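Local coordinates for protein clan CA, family C40, NlpC/P60 superfamily cysteine peptidase (PDB 6BIO) that probably acts as a cysteine peptidase of the NlpC/P60 family, one of the laterally acquired peptidoglycan hydrolases that the parasite directs against bacteria, at residues Gly208-Asp213 with Val269-Arg274. Numbering follows the deposited sequence.
Sequences GQLIED and VSTIRR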
loop_
_atom_site.group_PDB
_atom_site.type_symbol
_atom_site.label_atom_id
_atom_site.label_comp_id
_atom_site.label_asym_id
_atom_site.label_seq_id
_atom_site.Cartn_x
_atom_site.Cartn_y
_atom_site.Cartn_z
ATOM N N GLY A 208 -8.482 -11.136 2.164
ATOM C CA GLY A 208 -9.244 -10.057 2.745
ATOM C C GLY A 208 -10.438 -10.581 3.514
ATOM O O GLY A 208 -10.859 -11.723 3.367
ATOM N N GLN A 209 -11.034 -9.705 4.304
ATOM C CA GLN A 209 -12.182 -10.099 5.098
ATOM C C GLN A 209 -13.373 -10.288 4.164
ATOM O O GLN A 209 -13.698 -9.423 3.355
ATOM C CB GLN A 209 -12.473 -9.004 6.133
ATOM C CG GLN A 209 -13.719 -9.227 7.011
ATOM C CD GLN A 209 -14.065 -7.963 7.804
ATOM O OE1 GLN A 209 -13.293 -6.994 7.836
ATOM N NE2 GLN A 209 -15.234 -7.959 8.416
ATOM N N LEU A 210 -14.070 -11.395 4.305
ATOM C CA LEU A 210 -15.208 -11.698 3.447
ATOM C C LEU A 210 -16.451 -10.967 3.934
ATOM O O LEU A 210 -16.855 -11.123 5.088
ATOM C CB LEU A 210 -15.448 -13.206 3.462
ATOM C CG LEU A 210 -16.534 -13.751 2.541
ATOM C CD1 LEU A 210 -16.204 -13.445 1.103
ATOM C CD2 LEU A 210 -16.716 -15.259 2.728
ATOM N N ILE A 211 -17.048 -10.159 3.069
ATOM C CA ILE A 211 -18.272 -9.424 3.373
ATOM C C ILE A 211 -19.406 -10.209 2.701
ATOM O O ILE A 211 -19.606 -10.122 1.491
ATOM C CB ILE A 211 -18.214 -7.973 2.872
ATOM C CG1 ILE A 211 -16.935 -7.253 3.360
ATOM C CG2 ILE A 211 -19.475 -7.222 3.323
ATOM C CD1 ILE A 211 -16.822 -7.150 4.861
ATOM N N GLU A 212 -20.148 -10.985 3.479
ATOM C CA GLU A 212 -21.038 -11.964 2.879
ATOM C C GLU A 212 -22.320 -11.349 2.319
ATOM O O GLU A 212 -22.866 -11.879 1.352
ATOM C CB GLU A 212 -21.386 -13.028 3.917
ATOM C CG GLU A 212 -22.188 -14.158 3.338
ATOM C CD GLU A 212 -22.376 -15.297 4.339
ATOM O OE1 GLU A 212 -21.984 -15.123 5.513
ATOM O OE2 GLU A 212 -22.890 -16.370 3.945
ATOM N N ASP A 213 -22.820 -10.258 2.908
ATOM C CA ASP A 213 -24.045 -9.586 2.477
ATOM C C ASP A 213 -23.686 -8.252 1.833
ATOM O O ASP A 213 -23.080 -7.393 2.475
ATOM C CB ASP A 213 -24.952 -9.396 3.696
ATOM C CG ASP A 213 -26.248 -8.644 3.394
ATOM O OD1 ASP A 213 -26.531 -8.291 2.228
ATOM O OD2 ASP A 213 -26.995 -8.397 4.375
ATOM N N VAL A 269 -21.313 -11.603 -9.095
ATOM C CA VAL A 269 -20.306 -11.405 -8.069
ATOM C C VAL A 269 -19.805 -12.761 -7.596
ATOM O O VAL A 269 -20.586 -13.697 -7.395
ATOM C CB VAL A 269 -20.927 -10.659 -6.883
ATOM C CG1 VAL A 269 -19.940 -10.644 -5.731
ATOM C CG2 VAL A 269 -21.295 -9.240 -7.285
ATOM N N SER A 270 -18.501 -12.835 -7.338
ATOM C CA SER A 270 -17.894 -13.984 -6.644
ATOM C C SER A 270 -17.809 -13.680 -5.156
ATOM O O SER A 270 -18.526 -14.281 -4.364
ATOM C CB SER A 270 -16.528 -14.303 -7.225
ATOM O OG SER A 270 -15.913 -15.298 -6.481
ATOM N N THR A 271 -16.942 -12.746 -4.753
ATOM C CA THR A 271 -16.902 -12.319 -3.360
ATOM C C THR A 271 -16.715 -10.814 -3.263
ATOM O O THR A 271 -16.268 -10.146 -4.199
ATOM C CB THR A 271 -15.806 -13.040 -2.502
ATOM O OG1 THR A 271 -14.505 -12.664 -2.907
ATOM C CG2 THR A 271 -15.962 -14.565 -2.513
ATOM N N ILE A 272 -17.078 -10.299 -2.099
ATOM C CA ILE A 272 -16.776 -8.937 -1.656
ATOM C C ILE A 272 -15.732 -9.061 -0.561
ATOM O O ILE A 272 -15.940 -9.783 0.426
ATOM C CB ILE A 272 -18.039 -8.230 -1.138
ATOM C CG1 ILE A 272 -19.140 -8.214 -2.232
ATOM C CG2 ILE A 272 -17.668 -6.814 -0.669
ATOM C CD1 ILE A 272 -20.481 -7.816 -1.691
ATOM N N ARG A 273 -14.602 -8.360 -0.731
ATOM C CA ARG A 273 -13.465 -8.528 0.157
ATOM C C ARG A 273 -13.009 -7.173 0.686
ATOM O O ARG A 273 -12.869 -6.200 -0.081
ATOM C CB ARG A 273 -12.285 -9.181 -0.565
ATOM C CG ARG A 273 -12.522 -10.598 -1.033
ATOM C CD ARG A 273 -12.778 -11.533 0.099
ATOM N NE ARG A 273 -12.793 -12.923 -0.341
ATOM C CZ ARG A 273 -12.530 -13.963 0.437
ATOM N NH1 ARG A 273 -12.154 -13.787 1.690
ATOM N NH2 ARG A 273 -12.607 -15.201 -0.078
ATOM N N ARG A 274 -12.747 -7.130 1.986
ATOM C CA ARG A 274 -12.366 -5.911 2.699
ATOM C C ARG A 274 -10.917 -6.068 3.157
ATOM O O ARG A 274 -10.610 -6.862 4.058
ATOM C CB ARG A 274 -13.309 -5.689 3.880
ATOM C CG ARG A 274 -12.931 -4.480 4.721
ATOM C CD ARG A 274 -14.047 -4.073 5.673
ATOM N NE ARG A 274 -15.269 -3.787 4.917
ATOM C CZ ARG A 274 -16.494 -3.753 5.418
ATOM N NH1 ARG A 274 -16.713 -3.923 6.722
ATOM N NH2 ARG A 274 -17.524 -3.528 4.604
#
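Gln209 and Arg274 face each other as an antiparallel hydrogen-bonded pair: Gln209 N reaches Arg274 O at 2.9 Å, and Arg274 N returns to Gln209 O at 2.8 Å, on a lone pair in the carbonyl plane. A nearly straight third bond (177°) joins Ile211 N to Ile272 O, while Leu210 and Arg273 form the non-hydrogen-bonded pair between them.

The side chain of Arg273 adds a fourth link. Bent at chi2 (-63°), it brings NH1 to Gly208 O at 3.0 Å, the oxygen lying at the guanidinium edge and a little out of its plane, while NE bonds to Thr271 OG1 within its own strand. With NH1 and NE both bonded, the rotation of the guanidinium is restrained; Thr271 OG1 is also hydrogen-bonded to Asp205 OD1.

A methyl group lies over one face of each guanidinium. Leu210 CD1 sits 3.7 Å above the centre of the Arg273 plane and also touches Thr271 CB. On the sheet face that carries Gln209 and Arg274, Ile211 CD1 lies over the Arg274 guanidinium, 3.5 Å from CZ, and Arg274 NH2 is bound by a salt bridge to Asp221 and a hydrogen bond to Asp216 O. The aliphatic part of Arg274 runs beside extended Gln209, and Ile211 CB packs on Ile272 CG2.

Short strand 209-210 thus forms an outer edge of the antiparallel sheet in the papain-like NlpC/P60 domain, with 269-274 lying between it and strand 222-225.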